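Local coordinates for Old Yellow Enzyme (Pichia, PDB 6AGZ), which probably catalyses the asymmetric reduction of the carbon-carbon double bond of enone compounds, using a bound flavin mononucleotide as its cofactor, at residues 317-322 against 338-343; 12-17 against 330-335; 28-33 against 63-68. One frame throughout, in Å; residues are numbered along the deposited sequence.

Contact 1 (317-322 against 338-343). With FMN (flavin mononucleotide), chain C.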
loop_
_atom_site.group_PDB
_atom_site.type_symbol
_atom_site.label_atom_id
_atom_site.label_comp_id
_atom_site.label_asym_id
_atom_site.label_seq_id
_atom_site.Cartn_x
_atom_site.Cartn_y
_atom_site.Cartn_z
ATOM N N GLY A 317 10.658 7.108 -15.959
ATOM C CA GLY A 317 9.743 8.207 -16.207
ATOM C C GLY A 317 10.182 9.561 -15.687
ATOM O O GLY A 317 10.261 9.776 -14.474
ATOM N N GLY A 318 10.466 10.491 -16.604
ATOM C CA GLY A 318 10.716 11.873 -16.249
ATOM C C GLY A 318 12.117 12.194 -15.778
ATOM O O GLY A 318 12.431 13.379 -15.598
ATOM N N TYR A 319 12.972 11.188 -15.577
ATOM C CA TYR A 319 14.230 11.388 -14.863
ATOM C C TYR A 319 15.196 12.330 -15.572
ATOM O O TYR A 319 16.076 12.895 -14.916
ATOM C CB TYR A 319 14.915 10.041 -14.628
ATOM C CG TYR A 319 14.370 9.282 -13.442
ATOM C CD1 TYR A 319 14.497 9.789 -12.156
ATOM C CD2 TYR A 319 13.739 8.056 -13.603
ATOM C CE1 TYR A 319 14.006 9.101 -11.064
ATOM C CE2 TYR A 319 13.245 7.359 -12.517
ATOM C CZ TYR A 319 13.381 7.886 -11.250
ATOM O OH TYR A 319 12.891 7.197 -10.164
ATOM N N LEU A 320 15.072 12.512 -16.885
ATOM C CA LEU A 320 16.001 13.362 -17.617
ATOM C C LEU A 320 15.411 14.718 -17.983
ATOM O O LEU A 320 16.056 15.485 -18.705
ATOM C CB LEU A 320 16.500 12.648 -18.875
ATOM C CG LEU A 320 17.601 11.615 -18.622
ATOM C CD1 LEU A 320 18.137 11.058 -19.931
ATOM C CD2 LEU A 320 18.726 12.220 -17.790
ATOM N N SER A 321 14.213 15.036 -17.500
ATOM C CA SER A 321 13.665 16.363 -17.715
ATOM C C SER A 321 14.497 17.403 -16.963
ATOM O O SER A 321 15.381 17.079 -16.163
ATOM C CB SER A 321 12.203 16.422 -17.269
ATOM O OG SER A 321 12.089 16.279 -15.864
ATOM N N GLU A 322 14.194 18.676 -17.220
ATOM C CA GLU A 322 14.904 19.773 -16.572
ATOM C C GLU A 322 14.675 19.813 -15.065
ATOM O O GLU A 322 15.260 20.668 -14.388
ATOM C CB GLU A 322 14.497 21.107 -17.203
ATOM C CG GLU A 322 14.852 21.245 -18.683
ATOM C CD GLU A 322 13.907 20.483 -19.596
ATOM O OE1 GLU A 322 12.898 19.940 -19.098
ATOM O OE2 GLU A 322 14.180 20.425 -20.813
ATOM N N THR A 338 18.667 -0.088 -7.311
ATOM C CA THR A 338 17.786 0.724 -8.140
ATOM C C THR A 338 18.405 0.962 -9.510
ATOM O O THR A 338 19.532 1.459 -9.613
ATOM C CB THR A 338 17.481 2.064 -7.465
ATOM O OG1 THR A 338 16.816 1.831 -6.218
ATOM C CG2 THR A 338 16.590 2.916 -8.357
ATOM N N LEU A 339 17.662 0.607 -10.554
ATOM C CA LEU A 339 17.991 0.938 -11.932
ATOM C C LEU A 339 17.158 2.134 -12.378
ATOM O O LEU A 339 16.033 2.335 -11.915
ATOM C CB LEU A 339 17.730 -0.251 -12.860
ATOM C CG LEU A 339 18.353 -1.598 -12.488
ATOM C CD1 LEU A 339 17.901 -2.678 -13.459
ATOM C CD2 LEU A 339 19.869 -1.505 -12.462
ATOM N N ILE A 340 17.719 2.928 -13.286
ATOM C CA ILE A 340 17.058 4.123 -13.801
ATOM C C ILE A 340 16.843 3.938 -15.296
ATOM O O ILE A 340 17.806 3.747 -16.050
ATOM C CB ILE A 340 17.870 5.396 -13.518
ATOM C CG1 ILE A 340 18.006 5.615 -12.009
ATOM C CG2 ILE A 340 17.211 6.600 -14.171
ATOM C CD1 ILE A 340 16.701 5.954 -11.319
ATOM N N GLY A 341 15.585 3.993 -15.722
ATOM C CA GLY A 341 15.229 3.840 -17.121
ATOM C C GLY A 341 14.946 5.189 -17.773
ATOM O O GLY A 341 14.263 6.034 -17.198
ATOM N N CYS A 342 15.492 5.371 -18.973
ATOM C CA CYS A 342 15.269 6.574 -19.772
ATOM C C CYS A 342 14.906 6.135 -21.184
ATOM O O CYS A 342 15.748 5.580 -21.899
ATOM C CB CYS A 342 16.505 7.474 -19.775
ATOM S SG CYS A 342 17.111 7.915 -18.129
ATOM N N SER A 343 13.658 6.383 -21.588
ATOM C CA SER A 343 13.141 5.890 -22.862
ATOM C C SER A 343 13.173 6.949 -23.959
ATOM O O SER A 343 13.806 6.749 -25.000
ATOM C CB SER A 343 11.708 5.371 -22.679
ATOM O OG SER A 343 11.069 5.180 -23.930
HETATM N N1 FMN C . 6.453 0.981 -22.026
HETATM C C2 FMN C . 6.252 -0.386 -22.032
HETATM O O2 FMN C . 6.180 -1.002 -20.969
HETATM N N3 FMN C . 6.129 -1.066 -23.226
HETATM C C4 FMN C . 6.209 -0.378 -24.418
HETATM O O4 FMN C . 6.100 -0.976 -25.488
HETATM C C4A FMN C . 6.411 0.996 -24.414
HETATM N N5 FMN C . 6.488 1.679 -25.606
HETATM C C5A FMN C . 6.692 3.041 -25.609
HETATM C C6 FMN C . 6.769 3.722 -26.817
HETATM C C7 FMN C . 6.973 5.096 -26.830
HETATM C C7M FMN C . 7.059 5.829 -28.135
HETATM C C8 FMN C . 7.098 5.791 -25.635
HETATM C C8M FMN C . 7.318 7.275 -25.647
HETATM C C9 FMN C . 7.018 5.109 -24.428
HETATM C C9A FMN C . 6.817 3.732 -24.410
HETATM N N10 FMN C . 6.735 3.048 -23.209
HETATM C C10 FMN C . 6.532 1.680 -23.212
HETATM C "C1'" FMN C . 6.881 3.786 -21.909
HETATM C "C2'" FMN C . 8.378 3.906 -21.610
HETATM O "O2'" FMN C . 8.926 2.614 -21.461
HETATM C "C3'" FMN C . 8.683 4.747 -20.371
HETATM O "O3'" FMN C . 8.147 4.128 -19.224
HETATM C "C4'" FMN C . 8.123 6.159 -20.515
HETATM O "O4'" FMN C . 8.467 6.677 -21.781
HETATM C "C5'" FMN C . 8.666 7.095 -19.443
HETATM O "O5'" FMN C . 10.076 7.076 -19.470
HETATM P P FMN C . 10.890 8.357 -20.008
HETATM O O1P FMN C . 10.416 9.587 -19.272
HETATM O O2P FMN C . 12.368 8.164 -19.763
HETATM O O3P FMN C . 10.641 8.512 -21.489
HETATM O O HOH W 1 13.013 8.331 -17.305
#
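Gly317 and Cys342, whose CA atoms lie 6.8 Å apart, mark where the loop after strand 313-316 comes nearest the end of strand 338-341, before folding into a type I beta turn, Gly318 to Ser321. That turn directs Tyr319 at strand 338-341 and Leu320 at Cys342 just beyond it. Ile340 crosses the tyrosine at about a right angle: its CD1 sits over one ring face, 4.0 Å from the centroid of Tyr319, as a CH-pi contact shifted toward the OH end. A chi1 of -63° leaves Ile340 CG2 anti to the backbone N, against Tyr319 CD2, and chi2 of -68° turns CD1 over the face. Tyr319 OH is hydrogen-bonded to Asp331. The loop after the seventh strand and the C-terminal end of the eighth meet here, in a TIM barrel, where backbone N-H groups hold the FMN phosphate. Gly318 N reaches O1P of FMN almost straight (173°), and Ser343 N binds O2P of FMN at 2.9 Å. Water 1 joins Gly317 N, Gly341 O and FMN O2P, with a weaker bond from Tyr319 N. Away from the phosphate oxygens, Leu320 CD1 rests 3.8 Å from Cys342 SG, with Leu352 and Leu356 packing on the leucine.

Contact 2 (12-17 against 330-335)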
loop_
_atom_site.group_PDB
_atom_site.type_symbol
_atom_site.label_atom_id
_atom_site.label_comp_id
_atom_site.label_asym_id
_atom_site.label_seq_id
_atom_site.Cartn_x
_atom_site.Cartn_y
_atom_site.Cartn_z
ATOM N N THR A 12 27.896 8.853 -9.707
ATOM C CA THR A 12 26.767 8.307 -8.970
ATOM C C THR A 12 26.663 6.797 -9.160
ATOM O O THR A 12 27.446 6.172 -9.880
ATOM C CB THR A 12 25.472 8.995 -9.405
ATOM O OG1 THR A 12 25.159 8.614 -10.752
ATOM C CG2 THR A 12 25.633 10.506 -9.341
ATOM N N ASN A 13 25.667 6.212 -8.486
ATOM C CA ASN A 13 25.361 4.796 -8.653
ATOM C C ASN A 13 24.917 4.465 -10.069
ATOM O O ASN A 13 24.924 3.288 -10.447
ATOM C CB ASN A 13 24.270 4.369 -7.669
ATOM C CG ASN A 13 24.815 4.041 -6.294
ATOM O OD1 ASN A 13 26.002 4.216 -6.024
ATOM N ND2 ASN A 13 23.943 3.562 -5.413
ATOM N N LEU A 14 24.522 5.471 -10.858
ATOM C CA LEU A 14 24.055 5.213 -12.215
ATOM C C LEU A 14 25.114 4.510 -13.054
ATOM O O LEU A 14 24.777 3.758 -13.975
ATOM C CB LEU A 14 23.634 6.521 -12.886
ATOM C CG LEU A 14 22.946 6.360 -14.245
ATOM C CD1 LEU A 14 21.601 5.670 -14.075
ATOM C CD2 LEU A 14 22.785 7.696 -14.951
ATOM N N PHE A 15 26.392 4.729 -12.749
ATOM C CA PHE A 15 27.482 4.053 -13.442
ATOM C C PHE A 15 28.308 3.207 -12.481
ATOM O O PHE A 15 29.523 3.074 -12.635
ATOM C CB PHE A 15 28.355 5.055 -14.189
ATOM C CG PHE A 15 27.682 5.635 -15.391
ATOM C CD1 PHE A 15 27.647 4.931 -16.584
ATOM C CD2 PHE A 15 27.054 6.866 -15.324
ATOM C CE1 PHE A 15 27.014 5.454 -17.691
ATOM C CE2 PHE A 15 26.419 7.393 -16.427
ATOM C CZ PHE A 15 26.399 6.686 -17.613
ATOM N N LYS A 16 27.651 2.641 -11.489
ATOM C CA LYS A 16 28.219 1.640 -10.601
ATOM C C LYS A 16 27.698 0.272 -11.006
ATOM O O LYS A 16 26.479 0.106 -11.163
ATOM C CB LYS A 16 27.854 1.935 -9.146
ATOM C CG LYS A 16 28.461 0.979 -8.126
ATOM C CD LYS A 16 28.073 1.361 -6.703
ATOM C CE LYS A 16 28.645 0.379 -5.691
ATOM N NZ LYS A 16 27.650 -0.660 -5.293
ATOM N N PRO A 17 28.571 -0.715 -11.209
ATOM C CA PRO A 17 28.106 -2.032 -11.662
ATOM C C PRO A 17 27.130 -2.650 -10.672
ATOM O O PRO A 17 27.115 -2.324 -9.483
ATOM C CB PRO A 17 29.398 -2.854 -11.757
ATOM C CG PRO A 17 30.491 -1.837 -11.882
ATOM C CD PRO A 17 30.035 -0.659 -11.077
ATOM N N LYS A 330 19.002 11.223 -6.522
ATOM C CA LYS A 330 18.425 10.813 -5.245
ATOM C C LYS A 330 17.987 9.354 -5.279
ATOM O O LYS A 330 18.300 8.579 -4.369
ATOM C CB LYS A 330 17.246 11.723 -4.903
ATOM C CG LYS A 330 16.662 11.533 -3.513
ATOM C CD LYS A 330 15.316 12.238 -3.402
ATOM C CE LYS A 330 14.785 12.233 -1.977
ATOM N NZ LYS A 330 15.425 13.290 -1.146
ATOM N N ASP A 331 17.271 8.956 -6.333
ATOM C CA ASP A 331 16.704 7.611 -6.364
ATOM C C ASP A 331 17.772 6.554 -6.622
ATOM O O ASP A 331 17.765 5.495 -5.985
ATOM C CB ASP A 331 15.597 7.529 -7.413
ATOM C CG ASP A 331 14.381 8.355 -7.042
ATOM O OD1 ASP A 331 14.331 8.860 -5.900
ATOM O OD2 ASP A 331 13.475 8.497 -7.890
ATOM N N VAL A 332 18.694 6.814 -7.552
ATOM C CA VAL A 332 19.700 5.804 -7.863
ATOM C C VAL A 332 20.708 5.678 -6.726
ATOM O O VAL A 332 21.286 4.603 -6.522
ATOM C CB VAL A 332 20.392 6.110 -9.208
ATOM C CG1 VAL A 332 21.478 7.166 -9.046
ATOM C CG2 VAL A 332 20.965 4.833 -9.812
ATOM N N ASN A 333 20.926 6.750 -5.962
ATOM C CA ASN A 333 21.824 6.688 -4.816
ATOM C C ASN A 333 21.114 6.320 -3.520
ATOM O O ASN A 333 21.787 6.091 -2.510
ATOM C CB ASN A 333 22.550 8.027 -4.633
ATOM C CG ASN A 333 23.657 8.237 -5.649
ATOM O OD1 ASN A 333 24.127 7.289 -6.280
ATOM N ND2 ASN A 333 24.085 9.482 -5.807
ATOM N N ALA A 334 19.780 6.248 -3.529
ATOM C CA ALA A 334 19.041 5.971 -2.299
ATOM C C ALA A 334 19.394 4.602 -1.734
ATOM O O ALA A 334 19.484 4.432 -0.512
ATOM C CB ALA A 334 17.537 6.072 -2.554
ATOM N N ASP A 335 19.592 3.614 -2.601
ATOM C CA ASP A 335 19.984 2.280 -2.167
ATOM C C ASP A 335 20.902 1.680 -3.227
ATOM O O ASP A 335 21.383 2.377 -4.126
ATOM C CB ASP A 335 18.753 1.406 -1.884
ATOM C CG ASP A 335 17.802 1.310 -3.068
ATOM O OD1 ASP A 335 18.266 1.223 -4.226
ATOM O OD2 ASP A 335 16.576 1.311 -2.835
#
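Asn13 and Asn333 carry most of the polar contact between the short 3-10 segment near the N-terminus and helix 328-334. The shortest bond runs from the backbone of one to the side chain of the other: Asn13 N donates to Asn333 OD1 at 2.9 Å, in the plane of the side-chain carbonyl and fairly straight (161°). The amide of Asn13 works the other way, toward backbone carbonyls. Its ND2 donates to Val332 O at 3.1 Å, a bent bond with the acceptor 23° out of the amide plane, and makes a weak bond to Asp335 O. One side-chain nitrogen thus meets two carbonyl oxygens, of Val332 and Asp335. The two asparagine amides stand almost perpendicular, so they do not stack; Asn333 OD1 instead lies 3.2 Å from Asn13 CB.

Within 12-17, Thr12 OG1 accepts from Leu14 N, an ST turn; the same hydroxyl is hydrogen-bonded to Leu9 O. The valine methyls pack on the backbone of Leu14, with Val332 CG2 3.8 Å from Leu14 N and nearly as close to its CA. The apolar part is smaller: Val332 CG2 lies 4.0 Å from Asn13 CB and 4.4 Å from Leu14 CD1. Thr12 flanks the Asn333 amide through CB and CG2.

Leu14 and Val332 both pack on Ile340 of barrel strand 338-341, and Leu14 also touches Leu328. Helix 328-334 connects barrel strands 313-316 and 338-341 as a beta-alpha-beta crossover, and 12-17 lies on it before the chain enters strand 18-20.

Contact 3 (28-33 against 63-68). With FMN (flavin mononucleotide), chain C.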
loop_
_atom_site.group_PDB
_atom_site.type_symbol
_atom_site.label_atom_id
_atom_site.label_comp_id
_atom_site.label_asym_id
_atom_site.label_seq_id
_atom_site.Cartn_x
_atom_site.Cartn_y
_atom_site.Cartn_z
ATOM N N ARG A 28 23.735 1.137 -14.345
ATOM C CA ARG A 28 22.346 0.985 -13.931
ATOM C C ARG A 28 21.412 1.859 -14.759
ATOM O O ARG A 28 20.286 2.142 -14.337
ATOM C CB ARG A 28 22.211 1.286 -12.437
ATOM C CG ARG A 28 23.277 0.567 -11.621
ATOM C CD ARG A 28 23.106 0.715 -10.123
ATOM N NE ARG A 28 24.217 0.078 -9.421
ATOM C CZ ARG A 28 24.314 -0.025 -8.100
ATOM N NH1 ARG A 28 23.361 0.468 -7.322
ATOM N NH2 ARG A 28 25.366 -0.623 -7.557
ATOM N N LEU A 29 21.864 2.289 -15.935
ATOM C CA LEU A 29 21.024 2.988 -16.896
ATOM C C LEU A 29 20.380 1.965 -17.822
ATOM O O LEU A 29 21.070 1.111 -18.389
ATOM C CB LEU A 29 21.850 3.994 -17.701
ATOM C CG LEU A 29 21.177 4.663 -18.899
ATOM C CD1 LEU A 29 20.088 5.624 -18.447
ATOM C CD2 LEU A 29 22.208 5.378 -19.760
ATOM N N VAL A 30 19.061 2.048 -17.971
ATOM C CA VAL A 30 18.287 1.056 -18.704
ATOM C C VAL A 30 17.538 1.742 -19.836
ATOM O O VAL A 30 17.004 2.843 -19.664
ATOM C CB VAL A 30 17.306 0.308 -17.778
ATOM C CG1 VAL A 30 16.504 -0.725 -18.560
ATOM C CG2 VAL A 30 18.052 -0.348 -16.629
ATOM N N PHE A 31 17.515 1.090 -20.997
ATOM C CA PHE A 31 16.634 1.461 -22.095
ATOM C C PHE A 31 15.323 0.706 -21.909
ATOM O O PHE A 31 15.248 -0.491 -22.213
ATOM C CB PHE A 31 17.270 1.128 -23.446
ATOM C CG PHE A 31 16.478 1.609 -24.634
ATOM C CD1 PHE A 31 15.521 2.602 -24.501
ATOM C CD2 PHE A 31 16.695 1.061 -25.889
ATOM C CE1 PHE A 31 14.796 3.039 -25.594
ATOM C CE2 PHE A 31 15.974 1.495 -26.986
ATOM C CZ PHE A 31 15.024 2.484 -26.838
ATOM N N PRO A 32 14.282 1.360 -21.404
ATOM C CA PRO A 32 13.018 0.666 -21.144
ATOM C C PRO A 32 12.374 0.224 -22.444
ATOM O O PRO A 32 12.767 0.686 -23.526
ATOM C CB PRO A 32 12.168 1.732 -20.429
ATOM C CG PRO A 32 13.130 2.822 -20.040
ATOM C CD PRO A 32 14.199 2.791 -21.077
ATOM N N PRO A 33 11.394 -0.678 -22.388
ATOM C CA PRO A 33 10.700 -1.083 -23.616
ATOM C C PRO A 33 10.057 0.117 -24.294
ATOM O O PRO A 33 9.329 0.887 -23.667
ATOM C CB PRO A 33 9.652 -2.086 -23.118
ATOM C CG PRO A 33 9.497 -1.794 -21.659
ATOM C CD PRO A 33 10.852 -1.361 -21.201
ATOM N N LEU A 63 21.831 -2.628 -19.486
ATOM C CA LEU A 63 20.704 -3.443 -19.919
ATOM C C LEU A 63 19.842 -2.673 -20.910
ATOM O O LEU A 63 19.515 -1.503 -20.681
ATOM C CB LEU A 63 19.849 -3.882 -18.727
ATOM C CG LEU A 63 18.614 -4.719 -19.078
ATOM C CD1 LEU A 63 19.017 -6.080 -19.624
ATOM C CD2 LEU A 63 17.689 -4.868 -17.877
ATOM N N LEU A 64 19.482 -3.332 -22.005
ATOM C CA LEU A 64 18.456 -2.858 -22.918
ATOM C C LEU A 64 17.219 -3.732 -22.767
ATOM O O LEU A 64 17.316 -4.924 -22.463
ATOM C CB LEU A 64 18.938 -2.892 -24.373
ATOM C CG LEU A 64 20.270 -2.224 -24.727
ATOM C CD1 LEU A 64 20.578 -2.424 -26.203
ATOM C CD2 LEU A 64 20.254 -0.745 -24.380
ATOM N N ILE A 65 16.049 -3.135 -22.969
ATOM C CA ILE A 65 14.791 -3.871 -22.971
ATOM C C ILE A 65 14.109 -3.627 -24.306
ATOM O O ILE A 65 13.943 -2.475 -24.723
ATOM C CB ILE A 65 13.878 -3.466 -21.800
ATOM C CG1 ILE A 65 14.641 -3.547 -20.478
ATOM C CG2 ILE A 65 12.663 -4.378 -21.748
ATOM C CD1 ILE A 65 13.805 -3.191 -19.270
ATOM N N THR A 66 13.722 -4.708 -24.976
ATOM C CA THR A 66 13.133 -4.592 -26.297
ATOM C C THR A 66 11.770 -3.918 -26.227
ATOM O O THR A 66 11.105 -3.893 -25.188
ATOM C CB THR A 66 12.967 -5.964 -26.949
ATOM O OG1 THR A 66 11.893 -6.669 -26.313
ATOM C CG2 THR A 66 14.238 -6.770 -26.819
ATOM N N GLU A 67 11.366 -3.362 -27.366
ATOM C CA GLU A 67 9.980 -2.982 -27.580
ATOM C C GLU A 67 9.059 -4.134 -27.200
ATOM O O GLU A 67 9.409 -5.310 -27.347
ATOM C CB GLU A 67 9.778 -2.610 -29.046
ATOM C CG GLU A 67 10.282 -3.701 -29.982
ATOM C CD GLU A 67 10.693 -3.179 -31.339
ATOM O OE1 GLU A 67 9.823 -3.090 -32.230
ATOM O OE2 GLU A 67 11.888 -2.857 -31.512
ATOM N N ALA A 68 7.880 -3.791 -26.690
ATOM C CA ALA A 68 6.912 -4.804 -26.295
ATOM C C ALA A 68 6.599 -5.728 -27.467
ATOM O O ALA A 68 6.202 -5.274 -28.544
ATOM C CB ALA A 68 5.642 -4.137 -25.780
HETATM N N1 FMN C . 6.453 0.981 -22.026
HETATM C C2 FMN C . 6.252 -0.386 -22.032
HETATM O O2 FMN C . 6.180 -1.002 -20.969
HETATM N N3 FMN C . 6.129 -1.066 -23.226
HETATM C C4 FMN C . 6.209 -0.378 -24.418
HETATM O O4 FMN C . 6.100 -0.976 -25.488
HETATM C C4A FMN C . 6.411 0.996 -24.414
HETATM N N5 FMN C . 6.488 1.679 -25.606
HETATM C C5A FMN C . 6.692 3.041 -25.609
HETATM C C6 FMN C . 6.769 3.722 -26.817
HETATM C C7 FMN C . 6.973 5.096 -26.830
HETATM C C7M FMN C . 7.059 5.829 -28.135
HETATM C C8 FMN C . 7.098 5.791 -25.635
HETATM C C8M FMN C . 7.318 7.275 -25.647
HETATM C C9 FMN C . 7.018 5.109 -24.428
HETATM C C9A FMN C . 6.817 3.732 -24.410
HETATM N N10 FMN C . 6.735 3.048 -23.209
HETATM C C10 FMN C . 6.532 1.680 -23.212
HETATM C "C1'" FMN C . 6.881 3.786 -21.909
HETATM C "C2'" FMN C . 8.378 3.906 -21.610
HETATM O "O2'" FMN C . 8.926 2.614 -21.461
HETATM C "C3'" FMN C . 8.683 4.747 -20.371
HETATM O "O3'" FMN C . 8.147 4.128 -19.224
HETATM C "C4'" FMN C . 8.123 6.159 -20.515
HETATM O "O4'" FMN C . 8.467 6.677 -21.781
HETATM C "C5'" FMN C . 8.666 7.095 -19.443
HETATM O "O5'" FMN C . 10.076 7.076 -19.470
HETATM P P FMN C . 10.890 8.357 -20.008
HETATM O O1P FMN C . 10.416 9.587 -19.272
HETATM O O2P FMN C . 12.368 8.164 -19.763
HETATM O O3P FMN C . 10.641 8.512 -21.489
HETATM O O HOH W 2 21.654 -1.067 -16.796
HETATM O O HOH W 3 21.127 0.660 -21.151
HETATM O O HOH W 4 13.156 -0.392 -26.336
#
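Val30 and Ile65 meet on neighbouring parallel strands, 29-31 and 63-65, the first two of the TIM barrel, joined through helix 47-57 as a beta-alpha-beta unit. The short strand axes come within 4.9 Å at 24°. Backbone hydrogen bonds run from Phe31 N to Leu63 O and from Ile65 N to Phe31 O.

Ile65 is the main bump. Its CG1 lies beside the backbone N (chi1 -52°), which sends CD1 to Val30 CG1 at 3.7 Å and leaves CG2 facing the ring of Pro33, where CD is 3.6 Å away. The isoleucine thus fills the hollow between valine and proline, and its CB presses on Phe31 O. Leu63 CD2 touches the same valine branch more loosely. On the side of the sheet bearing Phe31 and Leu64, Leu64 CD2 abuts CB of Phe31 and lies at the edge of the aromatic ring. Water 4 sits over the rim of one face of the Phe31 ring, giving protons to Pro32 O and Ile65 O.

Farther along, Pro33 wedges between the second strand and the flavin: its CB lies 3.1 Å from Thr66 O, while CG meets the pyrimidine end at FMN O2 and C2. Its carbonyl oxygen, Pro33 O, accepts a 2.8 Å hydrogen bond from the ribityl hydroxyl FMN O2'.

Contacts 1 and 3, centres about 12 Å apart, hold different parts of one FMN: 317-322 with 338-343 takes the phosphate, while 28-33 with 63-68 meets the ribityl chain and the isoalloxazine ring. They join where the eighth strand pairs with the first and closes the barrel, through Ile340 O to Val30 N and Ile340 N to Arg28 O, both 2.9 Å. Contact 2 lies farther from the cofactor, with the Leu14 side chain about 11 Å from FMN. It meets contact 1 where Thr338 CG2 packs 3.7 Å from Asp331 O, and contact 3 through Arg28, whose backbone N is 2.8 Å from Leu14 O.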